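Local coordinates for SorB (Sorangium cellulosum, PDB 6B2V), which forms a pyran ring, as the pyran synthase domain of module nine, during assembly of the polyketide antibiotic sorangicin, at residues 63-72 against 202-211; 94-105 against 117-125. One frame throughout, in Å; residues are numbered along the deposited sequence.

In the fold
Contact 1 is buried near the centre of the chain, contact 2 farther out and partly buried, and their chemistry differs with their place. Contact 1 joins helix 64-77 to the loop and first turn of helix 207-225, through a carboxylate paired with an arginine. Contact 2 lies within the predicted N-terminal hotdog fold and combines strand pairing with an arginine at the surface. Their centres are about 16 Å apart, yet helix 64-77 serves both: one side turns to 202-211, while Y67 and M70 reach the strands. The Y67 OH packs 3.5 Å from L94 CB, and the M70 CE approaches L103 O. Contact 1 joins the two predicted hotdog folds, whereas contact 2 pairs strands within one.

Contact 1 of 2, residues 63-72 against 202-211; sequences PAVAYLEMAR and AFLLDPNLGN
E69 swings its CG away from its own backbone N (chi1 173°) and then bends at chi2 (71°), which lays its carboxylate against the backbone N-H groups of L204 and L205. The setting is a double hotdog fold: helix 64-77 of the predicted N-terminal unit meets the start of helix 207-225 of the C-terminal one. L204 N donates a hydrogen bond to E69 OE2 (2.9 Å), and L205 N binds OE1 at 3.0 Å. From the other face of the carboxylate comes R72, side-on, with NE to OE1 and NH2 to OE2, the latter at 2.8 Å. Within the two segments each oxygen takes two donors, one from each face of its plane, which fixes the group's rotation and should favour its negative charge; H28 adds a third partner to OE2. L204 lies across the arginine at about a right angle, its CB over one guanidinium face and 3.5 Å from NE. The F203 ring presents an edge to E69 CG, while P207 CD covers the ring centre. Nearer the start of helix 64-77, the A66 methyl abuts P207 CG; V65 CG1 lies 3.8 Å from P207 O and as close to N211 ND2, and its CG2 rests 3.9 Å from G210 CA. D206, at the N-cap of helix 207-225, accepts from N208 N through OD1, a place consistent with the aspartate motif of the dehydratase family; N211 touches H58. Water 1 accepts from both V65 N and N211 ND2, the latter at 2.6 Å.

Contact 2 of 2, residues 94-105 against 117-125; sequences LVIRDRACELRV and EVSSSRGVH
R122 reaches from the turn of 117-125 to the loop before strand 101-110, where its NH1 donates to V95 O at 2.8 Å. Its side chain is extended from CG to NE (chi2 -178°, chi3 -171°), which carries the guanidinium across to V95 and C101. The oxygen lies in the guanidinium plane, but the bond is bent, 144° at the hydrogen. C101 SG sits over one face of the same group, 3.7 Å from NE, and water 3 links NH1 to V95 N as water 4 links NH2 to R99 O. Next to it, L94 turns its CB over one face of the H125 imidazole, a CH-pi contact 4.2 Å from the ring centroid. L103 CD1 meets CD2 of that ring, while L103 CG packs at 3.5 Å against V118 CG1. Behind stands an antiparallel hairpin: R104 and S119 form a hydrogen-bonded pair, both bonds 2.9 Å between N and O, and V105 and V118 the non-hydrogen-bonded pair that follows. S120 OG accepts from the backbone N of R122 (an ST turn), which helps set the type I turn from S120 to G123 that carries R122; it also shares a hydrogen bond with H125 NE2. H125 ND1 binds S92 O, so the ring's rotation is fixed. The chemistry implies a division of labour: backbone bonds set the strand register, whereas an arginine and two waters secure the more exposed loop.

Contact 1 of 2, residues 63-72 against 202-211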
ATOM      1  N   PRO A  63       4.320   0.982  -8.176  1.00 16.07           N
ATOM      2  CA  PRO A  63       3.383   0.299  -7.319  1.00 16.38           C
ATOM      3  C   PRO A  63       2.362   1.214  -6.720  1.00 13.81           C
ATOM      4  O   PRO A  63       2.670   2.286  -6.315  1.00 13.99           O
ATOM      5  CB  PRO A  63       4.265  -0.306  -6.214  1.00 17.38           C
ATOM      6  CG  PRO A  63       5.609  -0.279  -6.748  1.00 17.81           C
ATOM      7  CD  PRO A  63       5.676   0.903  -7.647  1.00 15.85           C
ATOM      8  N   ALA A  64       1.185   0.671  -6.527  1.00 15.56           N
ATOM      9  CA  ALA A  64       0.086   1.431  -5.948  1.00 16.17           C
ATOM     10  C   ALA A  64       0.456   1.981  -4.571  1.00 15.57           C
ATOM     11  O   ALA A  64       0.244   3.087  -4.231  1.00 14.33           O
ATOM     12  CB  ALA A  64      -1.142   0.541  -5.820  1.00 16.81           C
ATOM     13  N   VAL A  65       1.122   1.131  -3.826  1.00 15.30           N
ATOM     14  CA  VAL A  65       1.540   1.431  -2.504  1.00 14.45           C
ATOM     15  C   VAL A  65       2.566   2.550  -2.437  1.00 14.87           C
ATOM     16  O   VAL A  65       2.689   3.193  -1.468  1.00 14.75           O
ATOM     17  CB  VAL A  65       1.920   0.127  -1.755  1.00 17.14           C
ATOM     18  CG1 VAL A  65       3.314  -0.352  -2.053  1.00 17.50           C
ATOM     19  CG2 VAL A  65       1.471   0.079  -0.330  1.00 21.08           C
ATOM     20  N   ALA A  66       3.371   2.685  -3.479  1.00 13.71           N
ATOM     21  CA  ALA A  66       4.381   3.734  -3.551  1.00 14.20           C
ATOM     22  C   ALA A  66       3.773   5.120  -3.647  1.00 13.42           C
ATOM     23  O   ALA A  66       4.368   6.043  -3.253  1.00 14.58           O
ATOM     24  CB  ALA A  66       5.396   3.494  -4.640  1.00 14.89           C
ATOM     25  N   TYR A  67       2.578   5.227  -4.216  1.00 12.42           N
ATOM     26  CA  TYR A  67       1.916   6.515  -4.283  1.00 13.66           C
ATOM     27  C   TYR A  67       1.558   7.016  -2.905  1.00 14.66           C
ATOM     28  O   TYR A  67       1.535   8.181  -2.665  1.00 14.19           O
ATOM     29  CB  TYR A  67       0.666   6.448  -5.162  1.00 12.41           C
ATOM     30  CG  TYR A  67       0.903   6.164  -6.650  1.00 11.28           C
ATOM     31  CD1 TYR A  67       1.336   7.147  -7.488  1.00 12.97           C
ATOM     32  CD2 TYR A  67       0.590   4.966  -7.185  1.00 12.64           C
ATOM     33  CE1 TYR A  67       1.537   6.897  -8.814  1.00 14.81           C
ATOM     34  CE2 TYR A  67       0.789   4.701  -8.502  1.00 14.04           C
ATOM     35  CZ  TYR A  67       1.251   5.663  -9.324  1.00 15.47           C
ATOM     36  OH  TYR A  67       1.390   5.365 -10.633  1.00 16.63           O
ATOM     37  N   LEU A  68       1.168   6.099  -2.039  1.00 13.34           N
ATOM     38  CA  LEU A  68       0.806   6.436  -0.696  1.00 12.38           C
ATOM     39  C   LEU A  68       2.014   6.962   0.029  1.00 14.35           C
ATOM     40  O   LEU A  68       1.937   7.896   0.718  1.00 15.58           O
ATOM     41  CB  LEU A  68       0.242   5.234   0.063  1.00 13.81           C
ATOM     42  CG  LEU A  68      -1.029   4.609  -0.506  1.00 13.27           C
ATOM     43  CD1 LEU A  68      -1.454   3.389   0.252  1.00 15.72           C
ATOM     44  CD2 LEU A  68      -2.170   5.597  -0.574  1.00 14.81           C
ATOM     45  N   GLU A  69       3.116   6.275  -0.149  1.00 13.43           N
ATOM     46  CA  GLU A  69       4.366   6.718   0.468  1.00 14.44           C
ATOM     47  C   GLU A  69       4.818   8.085  -0.086  1.00 16.10           C
ATOM     48  O   GLU A  69       5.289   8.893   0.619  1.00 16.58           O
ATOM     49  CB  GLU A  69       5.464   5.643   0.314  1.00 14.09           C
ATOM     50  CG  GLU A  69       6.879   6.034   0.763  1.00 15.23           C
ATOM     51  CD  GLU A  69       7.059   6.176   2.258  1.00 15.66           C
ATOM     52  OE1 GLU A  69       6.219   5.797   3.005  1.00 15.18           O
ATOM     53  OE2 GLU A  69       8.092   6.682   2.628  1.00 17.70           O
ATOM     54  N   MET A  70       4.654   8.296  -1.373  1.00 14.38           N
ATOM     55  CA  MET A  70       5.024   9.554  -1.975  1.00 16.53           C
ATOM     56  C   MET A  70       4.190  10.707  -1.421  1.00 15.74           C
ATOM     57  O   MET A  70       4.720  11.722  -1.090  1.00 18.00           O
ATOM     58  CB  MET A  70       4.896   9.481  -3.503  1.00 16.36           C
ATOM     59  CG  MET A  70       5.360  10.747  -4.193  1.00 17.54           C
ATOM     60  SD  MET A  70       5.102  10.565  -5.981  1.00 19.57           S
ATOM     61  CE  MET A  70       5.889  12.060  -6.582  1.00 17.69           C
ATOM     62  N   ALA A  71       2.893  10.504  -1.323  1.00 13.63           N
ATOM     63  CA  ALA A  71       2.049  11.525  -0.790  1.00 14.25           C
ATOM     64  C   ALA A  71       2.395  11.857   0.661  1.00 18.37           C
ATOM     65  O   ALA A  71       2.458  12.972   1.009  1.00 17.77           O
ATOM     66  CB  ALA A  71       0.614  11.110  -0.884  1.00 16.44           C
ATOM     67  N   ARG A  72       2.613  10.840   1.465  1.00 15.48           N
ATOM     68  CA  ARG A  72       3.005  11.039   2.839  1.00 19.36           C
ATOM     69  C   ARG A  72       4.349  11.744   2.929  1.00 20.99           C
ATOM     70  O   ARG A  72       4.506  12.632   3.704  1.00 20.20           O
ATOM     71  CB  ARG A  72       3.106   9.693   3.564  1.00 17.10           C
ATOM     72  CG  ARG A  72       3.483   9.746   5.048  1.00 21.31           C
ATOM     73  CD  ARG A  72       4.262   8.487   5.462  1.00 22.44           C
ATOM     74  NE  ARG A  72       5.540   8.321   4.815  1.00 19.66           N
ATOM     75  CZ  ARG A  72       6.603   9.058   5.043  1.00 21.66           C
ATOM     76  NH1 ARG A  72       6.561  10.014   5.928  1.00 26.04           N
ATOM     77  NH2 ARG A  72       7.705   8.828   4.411  1.00 21.66           N
ATOM     78  N   ALA A 202      15.076   5.793   4.243  1.00 19.26           N
ATOM     79  CA  ALA A 202      14.306   7.004   4.011  1.00 21.09           C
ATOM     80  C   ALA A 202      12.807   6.716   3.884  1.00 20.15           C
ATOM     81  O   ALA A 202      11.959   7.528   4.193  1.00 19.80           O
ATOM     82  CB  ALA A 202      14.802   7.746   2.805  1.00 22.91           C
ATOM     83  N   PHE A 203      12.511   5.523   3.420  1.00 24.40           N
ATOM     84  CA  PHE A 203      11.126   5.115   3.293  1.00 19.20           C
ATOM     85  C   PHE A 203      10.467   4.862   4.651  1.00 20.32           C
ATOM     86  O   PHE A 203      11.105   4.297   5.486  1.00 23.33           O
ATOM     87  CB  PHE A 203      11.032   3.781   2.556  1.00 17.57           C
ATOM     88  CG  PHE A 203      11.228   3.831   1.069  1.00 17.02           C
ATOM     89  CD1 PHE A 203      10.417   4.563   0.254  1.00 20.03           C
ATOM     90  CD2 PHE A 203      12.159   3.046   0.479  1.00 19.91           C
ATOM     91  CE1 PHE A 203      10.578   4.542  -1.103  1.00 30.07           C
ATOM     92  CE2 PHE A 203      12.343   3.029  -0.866  1.00 27.65           C
ATOM     93  CZ  PHE A 203      11.543   3.783  -1.661  1.00 32.26           C
ATOM     94  N   LEU A 204       9.259   5.333   4.889  1.00 15.06           N
ATOM     95  CA  LEU A 204       8.544   4.937   6.075  1.00 16.75           C
ATOM     96  C   LEU A 204       7.976   3.556   5.711  1.00 20.44           C
ATOM     97  O   LEU A 204       8.283   2.571   6.345  1.00 19.23           O
ATOM     98  CB  LEU A 204       7.465   5.889   6.446  1.00 16.42           C
ATOM     99  CG  LEU A 204       6.606   5.494   7.636  1.00 21.25           C
ATOM    100  CD1 LEU A 204       7.404   4.997   8.818  1.00 29.14           C
ATOM    101  CD2 LEU A 204       5.734   6.639   8.053  1.00 24.89           C
ATOM    102  N   LEU A 205       7.221   3.508   4.623  1.00 16.60           N
ATOM    103  CA  LEU A 205       6.773   2.238   4.073  1.00 16.72           C
ATOM    104  C   LEU A 205       7.482   1.966   2.724  1.00 16.97           C
ATOM    105  O   LEU A 205       7.093   2.491   1.746  1.00 16.74           O
ATOM    106  CB  LEU A 205       5.275   2.219   3.847  1.00 15.21           C
ATOM    107  CG  LEU A 205       4.650   0.898   3.404  1.00 14.17           C
ATOM    108  CD1 LEU A 205       4.945  -0.231   4.374  1.00 16.34           C
ATOM    109  CD2 LEU A 205       3.173   1.066   3.225  1.00 17.01           C
ATOM    110  N   ASP A 206       8.486   1.106   2.738  1.00 15.98           N
ATOM    111  CA  ASP A 206       9.178   0.667   1.562  1.00 17.61           C
ATOM    112  C   ASP A 206       8.139  -0.081   0.729  1.00 18.21           C
ATOM    113  O   ASP A 206       7.406  -0.844   1.218  1.00 14.77           O
ATOM    114  CB  ASP A 206      10.303  -0.344   1.950  1.00 21.02           C
ATOM    115  CG  ASP A 206      11.208  -0.783   0.780  1.00 24.16           C
ATOM    116  OD1 ASP A 206      10.823  -1.352  -0.233  1.00 30.70           O
ATOM    117  OD2 ASP A 206      12.379  -0.630   0.879  1.00 35.96           O
ATOM    118  N   PRO A 207       8.219   0.070  -0.570  1.00 18.50           N
ATOM    119  CA  PRO A 207       7.263  -0.572  -1.439  1.00 17.89           C
ATOM    120  C   PRO A 207       7.290  -2.079  -1.325  1.00 15.82           C
ATOM    121  O   PRO A 207       6.297  -2.661  -1.515  1.00 16.27           O
ATOM    122  CB  PRO A 207       7.669  -0.067  -2.817  1.00 19.01           C
ATOM    123  CG  PRO A 207       8.187   1.264  -2.538  1.00 18.51           C
ATOM    124  CD  PRO A 207       8.930   1.154  -1.261  1.00 19.74           C
ATOM    125  N   ASN A 208       8.439  -2.662  -1.113  1.00 14.17           N
ATOM    126  CA  ASN A 208       8.472  -4.105  -0.995  1.00 15.28           C
ATOM    127  C   ASN A 208       7.675  -4.613   0.225  1.00 16.21           C
ATOM    128  O   ASN A 208       7.035  -5.624   0.144  1.00 14.06           O
ATOM    129  CB  ASN A 208       9.911  -4.606  -0.951  1.00 19.53           C
ATOM    130  CG  ASN A 208      10.579  -4.604  -2.320  1.00 25.52           C
ATOM    131  OD1 ASN A 208       9.934  -4.641  -3.290  1.00 28.01           O
ATOM    132  ND2 ASN A 208      11.873  -4.523  -2.338  1.00 29.27           N
ATOM    133  N   LEU A 209       7.819  -3.912   1.338  1.00 13.38           N
ATOM    134  CA  LEU A 209       7.064  -4.213   2.522  1.00 11.24           C
ATOM    135  C   LEU A 209       5.574  -3.892   2.298  1.00 11.85           C
ATOM    136  O   LEU A 209       4.768  -4.638   2.657  1.00 10.54           O
ATOM    137  CB  LEU A 209       7.612  -3.468   3.740  1.00 11.31           C
ATOM    138  CG  LEU A 209       6.877  -3.660   5.079  1.00 11.35           C
ATOM    139  CD1 LEU A 209       6.732  -5.118   5.445  1.00 12.81           C
ATOM    140  CD2 LEU A 209       7.657  -2.960   6.147  1.00 12.69           C
ATOM    141  N   GLY A 210       5.271  -2.767   1.676  1.00 11.90           N
ATOM    142  CA  GLY A 210       3.884  -2.464   1.415  1.00 10.96           C
ATOM    143  C   GLY A 210       3.178  -3.481   0.552  1.00  9.75           C
ATOM    144  O   GLY A 210       2.112  -3.828   0.790  1.00 10.26           O
ATOM    145  N   ASN A 211       3.867  -3.916  -0.473  1.00 11.42           N
ATOM    146  CA  ASN A 211       3.332  -4.974  -1.324  1.00 12.23           C
ATOM    147  C   ASN A 211       3.167  -6.292  -0.567  1.00 11.23           C
ATOM    148  O   ASN A 211       2.303  -7.038  -0.843  1.00 12.95           O
ATOM    149  CB  ASN A 211       4.209  -5.196  -2.542  1.00 13.24           C
ATOM    150  CG  ASN A 211       3.926  -4.199  -3.633  1.00 20.82           C
ATOM    151  OD1 ASN A 211       4.788  -3.881  -4.382  1.00 24.21           O
ATOM    152  ND2 ASN A 211       2.741  -3.764  -3.701  1.00 21.95           N
TER
HETATM  153  O   HOH W   1       1.269  -1.850  -4.646  1.00 20.48           O
HETATM  154  O   HOH W   2       5.384   2.075  -0.454  1.00 20.97           O

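Contact 2 of 2, residues 94-105 against 117-125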
ATOM      1  N   LEU A  94       1.343   3.676 -14.245  1.00 18.43           N
ATOM      2  CA  LEU A  94       2.518   4.309 -14.726  1.00 17.28           C
ATOM      3  C   LEU A  94       3.605   3.276 -14.907  1.00 16.97           C
ATOM      4  O   LEU A  94       4.070   2.700 -13.986  1.00 17.18           O
ATOM      5  CB  LEU A  94       2.992   5.330 -13.730  1.00 17.68           C
ATOM      6  CG  LEU A  94       4.198   6.186 -14.030  1.00 19.30           C
ATOM      7  CD1 LEU A  94       4.044   6.935 -15.337  1.00 20.83           C
ATOM      8  CD2 LEU A  94       4.385   7.169 -12.902  1.00 22.92           C
ATOM      9  N   VAL A  95       3.994   3.098 -16.139  1.00 19.65           N
ATOM     10  CA  VAL A  95       5.056   2.169 -16.466  1.00 19.20           C
ATOM     11  C   VAL A  95       6.273   2.945 -16.966  1.00 22.26           C
ATOM     12  O   VAL A  95       6.157   3.713 -17.862  1.00 25.19           O
ATOM     13  CB  VAL A  95       4.617   1.213 -17.540  1.00 21.47           C
ATOM     14  CG1 VAL A  95       5.802   0.398 -18.013  1.00 25.39           C
ATOM     15  CG2 VAL A  95       3.514   0.340 -17.049  1.00 23.04           C
ATOM     16  N   ILE A  96       7.417   2.762 -16.329  1.00 22.24           N
ATOM     17  CA  ILE A  96       8.599   3.484 -16.707  1.00 22.75           C
ATOM     18  C   ILE A  96       9.720   2.538 -17.027  1.00 28.85           C
ATOM     19  O   ILE A  96      10.246   1.920 -16.152  1.00 26.89           O
ATOM     20  CB  ILE A  96       9.060   4.385 -15.574  1.00 23.41           C
ATOM     21  CG1 ILE A  96       7.991   5.420 -15.292  1.00 22.89           C
ATOM     22  CG2 ILE A  96      10.320   5.121 -15.968  1.00 27.19           C
ATOM     23  CD1 ILE A  96       8.229   6.258 -14.080  1.00 23.96           C
ATOM     24  N   ARG A  97      10.058   2.478 -18.294  1.00 28.99           N
ATOM     25  CA  ARG A  97      11.102   1.627 -18.774  1.00 33.31           C
ATOM     26  C   ARG A  97      11.983   2.284 -19.821  1.00 37.38           C
ATOM     27  O   ARG A  97      13.130   2.462 -19.639  1.00 39.42           O
ATOM     28  CB  ARG A  97      10.501   0.412 -19.405  1.00 35.35           C
ATOM     29  CG  ARG A  97      11.445  -0.766 -19.506  1.00 39.04           C
ATOM     30  CD  ARG A  97      10.792  -1.820 -20.360  1.00 42.77           C
ATOM     31  NE  ARG A  97      10.072  -2.743 -19.511  1.00 45.55           N
ATOM     32  CZ  ARG A  97       8.764  -2.903 -19.440  1.00 45.18           C
ATOM     33  NH1 ARG A  97       7.936  -2.195 -20.192  1.00 44.43           N
ATOM     34  NH2 ARG A  97       8.299  -3.784 -18.568  1.00 40.13           N
ATOM     35  N   ASP A  98      11.392   2.621 -20.931  1.00 37.08           N
ATOM     36  CA  ASP A  98      12.149   3.187 -22.036  1.00 42.56           C
ATOM     37  C   ASP A  98      12.862   4.533 -21.765  1.00 39.14           C
ATOM     38  O   ASP A  98      14.010   4.736 -22.086  1.00 39.29           O
ATOM     39  CB  ASP A  98      11.187   3.341 -23.215  1.00 45.52           C
ATOM     40  CG  ASP A  98       9.799   3.855 -22.783  1.00 49.61           C
ATOM     41  OD1 ASP A  98       9.005   3.106 -22.160  1.00 50.62           O
ATOM     42  OD2 ASP A  98       9.516   5.030 -23.048  1.00 52.20           O
ATOM     43  N   ARG A  99      12.141   5.416 -21.126  1.00 38.50           N
ATOM     44  CA  ARG A  99      12.567   6.772 -20.875  1.00 34.56           C
ATOM     45  C   ARG A  99      12.197   7.231 -19.481  1.00 30.97           C
ATOM     46  O   ARG A  99      11.198   6.841 -18.989  1.00 32.49           O
ATOM     47  CB  ARG A  99      11.776   7.576 -21.888  1.00 32.98           C
ATOM     48  CG  ARG A  99      11.613   9.089 -21.690  1.00 37.80           C
ATOM     49  CD  ARG A  99      11.547   9.847 -22.998  1.00 40.21           C
ATOM     50  NE  ARG A  99      12.754   9.668 -23.756  1.00 41.33           N
ATOM     51  CZ  ARG A  99      13.715  10.575 -23.936  1.00 38.73           C
ATOM     52  NH1 ARG A  99      13.637  11.800 -23.479  1.00 36.65           N
ATOM     53  NH2 ARG A  99      14.789  10.224 -24.617  1.00 36.65           N
ATOM     54  N   ALA A 100      12.938   8.160 -18.919  1.00 26.92           N
ATOM     55  CA  ALA A 100      12.592   8.704 -17.621  1.00 28.14           C
ATOM     56  C   ALA A 100      11.302   9.545 -17.674  1.00 28.70           C
ATOM     57  O   ALA A 100      10.906   9.978 -18.694  1.00 26.99           O
ATOM     58  CB  ALA A 100      13.682   9.538 -17.074  1.00 28.15           C
ATOM     59  N   CYS A 101      10.642   9.699 -16.526  1.00 25.56           N
ATOM     60  CA  CYS A 101       9.403  10.446 -16.397  1.00 25.35           C
ATOM     61  C   CYS A 101       9.313  11.162 -15.072  1.00 22.56           C
ATOM     62  O   CYS A 101       9.740  10.669 -14.069  1.00 23.24           O
ATOM     63  CB  CYS A 101       8.226   9.483 -16.504  1.00 26.37           C
ATOM     64  SG  CYS A 101       6.595  10.174 -16.875  1.00 24.61           S
ATOM     65  N   GLU A 102       8.687  12.313 -15.081  1.00 21.48           N
ATOM     66  CA  GLU A 102       8.483  13.040 -13.873  1.00 20.56           C
ATOM     67  C   GLU A 102       7.125  12.715 -13.287  1.00 20.71           C
ATOM     68  O   GLU A 102       6.214  12.531 -13.985  1.00 21.99           O
ATOM     69  CB  GLU A 102       8.548  14.535 -14.148  1.00 23.23           C
ATOM     70  CG  GLU A 102       8.289  15.431 -12.952  1.00 27.25           C
ATOM     71  CD  GLU A 102       7.956  16.899 -13.285  1.00 26.73           C
ATOM     72  OE1 GLU A 102       6.881  17.229 -13.739  1.00 35.10           O
ATOM     73  OE2 GLU A 102       8.750  17.727 -13.025  1.00 29.61           O
ATOM     74  N   LEU A 103       7.057  12.620 -11.980  1.00 18.30           N
ATOM     75  CA  LEU A 103       5.813  12.432 -11.265  1.00 18.90           C
ATOM     76  C   LEU A 103       5.668  13.606 -10.325  1.00 16.81           C
ATOM     77  O   LEU A 103       6.606  13.947  -9.675  1.00 18.10           O
ATOM     78  CB  LEU A 103       5.834  11.129 -10.485  1.00 19.09           C
ATOM     79  CG  LEU A 103       4.533  10.485 -10.124  1.00 20.91           C
ATOM     80  CD1 LEU A 103       3.653  10.253 -11.302  1.00 17.23           C
ATOM     81  CD2 LEU A 103       4.819   9.169  -9.457  1.00 18.43           C
ATOM     82  N   ARG A 104       4.485  14.175 -10.283  1.00 16.93           N
ATOM     83  CA  ARG A 104       4.202  15.317  -9.445  1.00 19.21           C
ATOM     84  C   ARG A 104       3.066  15.044  -8.510  1.00 18.35           C
ATOM     85  O   ARG A 104       2.189  14.367  -8.872  1.00 18.10           O
ATOM     86  CB  ARG A 104       3.869  16.526 -10.315  1.00 20.05           C
ATOM     87  CG  ARG A 104       3.658  17.802  -9.548  1.00 22.99           C
ATOM     88  CD  ARG A 104       3.216  18.952 -10.428  1.00 24.32           C
ATOM     89  NE  ARG A 104       4.094  19.188 -11.561  1.00 26.47           N
ATOM     90  CZ  ARG A 104       3.732  19.922 -12.604  1.00 32.69           C
ATOM     91  NH1 ARG A 104       2.530  20.433 -12.651  1.00 28.05           N
ATOM     92  NH2 ARG A 104       4.540  20.125 -13.608  1.00 32.49           N
ATOM     93  N   VAL A 105       3.168  15.528  -7.286  1.00 17.84           N
ATOM     94  CA  VAL A 105       2.111  15.380  -6.337  1.00 18.15           C
ATOM     95  C   VAL A 105       1.749  16.756  -5.839  1.00 19.00           C
ATOM     96  O   VAL A 105       2.585  17.461  -5.407  1.00 20.84           O
ATOM     97  CB  VAL A 105       2.487  14.419  -5.186  1.00 18.52           C
ATOM     98  CG1 VAL A 105       3.725  14.856  -4.480  1.00 20.43           C
ATOM     99  CG2 VAL A 105       1.364  14.281  -4.206  1.00 18.74           C
ATOM    100  N   GLU A 117      -3.130  14.740  -5.269  1.00 14.02           N
ATOM    101  CA  GLU A 117      -3.292  14.181  -6.576  1.00 15.35           C
ATOM    102  C   GLU A 117      -1.918  13.933  -7.137  1.00 16.22           C
ATOM    103  O   GLU A 117      -1.120  14.817  -7.178  1.00 16.67           O
ATOM    104  CB  GLU A 117      -4.037  15.119  -7.498  1.00 17.70           C
ATOM    105  CG  GLU A 117      -4.297  14.553  -8.881  1.00 18.29           C
ATOM    106  CD  GLU A 117      -4.844  15.596  -9.864  1.00 22.92           C
ATOM    107  OE1 GLU A 117      -4.086  16.363 -10.431  1.00 22.27           O
ATOM    108  OE2 GLU A 117      -6.045  15.608  -9.983  1.00 24.01           O
ATOM    109  N   VAL A 118      -1.643  12.708  -7.569  1.00 14.82           N
ATOM    110  CA  VAL A 118      -0.382  12.406  -8.177  1.00 14.15           C
ATOM    111  C   VAL A 118      -0.584  12.271  -9.685  1.00 15.57           C
ATOM    112  O   VAL A 118      -1.385  11.529 -10.109  1.00 15.96           O
ATOM    113  CB  VAL A 118       0.209  11.090  -7.683  1.00 14.70           C
ATOM    114  CG1 VAL A 118       1.596  10.946  -8.234  1.00 17.75           C
ATOM    115  CG2 VAL A 118       0.280  11.079  -6.185  1.00 15.41           C
ATOM    116  N   SER A 119       0.155  13.062 -10.434  1.00 16.47           N
ATOM    117  CA  SER A 119       0.050  13.094 -11.866  1.00 17.45           C
ATOM    118  C   SER A 119       1.355  13.233 -12.603  1.00 16.83           C
ATOM    119  O   SER A 119       2.345  13.515 -12.076  1.00 15.24           O
ATOM    120  CB  SER A 119      -0.816  14.260 -12.284  1.00 17.38           C
ATOM    121  OG  SER A 119      -0.225  15.438 -11.921  1.00 21.04           O
ATOM    122  N   SER A 120       1.213  13.053 -13.888  1.00 17.90           N
ATOM    123  CA  SER A 120       2.272  13.191 -14.836  1.00 17.59           C
ATOM    124  C   SER A 120       1.748  13.704 -16.152  1.00 19.97           C
ATOM    125  O   SER A 120       0.608  13.902 -16.335  1.00 21.57           O
ATOM    126  CB  SER A 120       2.954  11.858 -15.132  1.00 19.48           C
ATOM    127  OG  SER A 120       2.153  10.993 -15.863  1.00 18.19           O
ATOM    128  N   SER A 121       2.613  13.714 -17.142  1.00 20.28           N
ATOM    129  CA  SER A 121       2.171  14.074 -18.479  1.00 22.71           C
ATOM    130  C   SER A 121       1.271  13.011 -19.086  1.00 27.02           C
ATOM    131  O   SER A 121       0.714  13.215 -20.130  1.00 29.28           O
ATOM    132  CB  SER A 121       3.347  14.395 -19.384  1.00 26.82           C
ATOM    133  OG  SER A 121       4.145  13.299 -19.549  1.00 26.40           O
ATOM    134  N   ARG A 122       1.162  11.874 -18.426  1.00 22.51           N
ATOM    135  CA  ARG A 122       0.351  10.775 -18.845  1.00 23.55           C
ATOM    136  C   ARG A 122      -0.973  10.673 -18.104  1.00 21.65           C
ATOM    137  O   ARG A 122      -1.631   9.681 -18.185  1.00 25.36           O
ATOM    138  CB  ARG A 122       1.141   9.468 -18.727  1.00 26.86           C
ATOM    139  CG  ARG A 122       2.534   9.558 -19.271  1.00 27.35           C
ATOM    140  CD  ARG A 122       3.273   8.234 -19.176  1.00 28.86           C
ATOM    141  NE  ARG A 122       4.688   8.302 -19.499  1.00 26.20           N
ATOM    142  CZ  ARG A 122       5.565   7.347 -19.264  1.00 31.15           C
ATOM    143  NH1 ARG A 122       5.204   6.208 -18.744  1.00 27.22           N
ATOM    144  NH2 ARG A 122       6.814   7.520 -19.595  1.00 30.82           N
ATOM    145  N   GLY A 123      -1.338  11.690 -17.356  1.00 19.81           N
ATOM    146  CA  GLY A 123      -2.594  11.649 -16.674  1.00 21.36           C
ATOM    147  C   GLY A 123      -2.545  11.635 -15.169  1.00 17.51           C
ATOM    148  O   GLY A 123      -1.554  11.926 -14.609  1.00 19.72           O
ATOM    149  N   VAL A 124      -3.660  11.295 -14.570  1.00 17.91           N
ATOM    150  CA  VAL A 124      -3.740  11.243 -13.139  1.00 16.96           C
ATOM    151  C   VAL A 124      -3.571   9.783 -12.725  1.00 17.01           C
ATOM    152  O   VAL A 124      -4.140   8.915 -13.275  1.00 16.97           O
ATOM    153  CB  VAL A 124      -5.024  11.832 -12.637  1.00 15.97           C
ATOM    154  CG1 VAL A 124      -5.176  11.633 -11.144  1.00 15.88           C
ATOM    155  CG2 VAL A 124      -5.070  13.299 -13.002  1.00 19.69           C
ATOM    156  N   HIS A 125      -2.685   9.563 -11.769  1.00 15.13           N
ATOM    157  CA  HIS A 125      -2.388   8.208 -11.312  1.00 16.67           C
ATOM    158  C   HIS A 125      -2.975   7.806  -9.972  1.00 14.80           C
ATOM    159  O   HIS A 125      -3.371   6.702  -9.782  1.00 15.36           O
ATOM    160  CB  HIS A 125      -0.860   8.008 -11.289  1.00 13.50           C
ATOM    161  CG  HIS A 125      -0.197   8.314 -12.591  1.00 14.80           C
ATOM    162  ND1 HIS A 125      -0.352   7.525 -13.698  1.00 16.39           N
ATOM    163  CD2 HIS A 125       0.563   9.354 -12.984  1.00 17.48           C
ATOM    164  CE1 HIS A 125       0.301   8.056 -14.702  1.00 18.08           C
ATOM    165  NE2 HIS A 125       0.861   9.172 -14.298  1.00 18.85           N
TER
HETATM  166  O   HOH W   3       2.736   4.568 -18.402  1.00 26.31           O
HETATM  167  O   HOH W   4       8.946   5.567 -19.563  1.00 35.43           O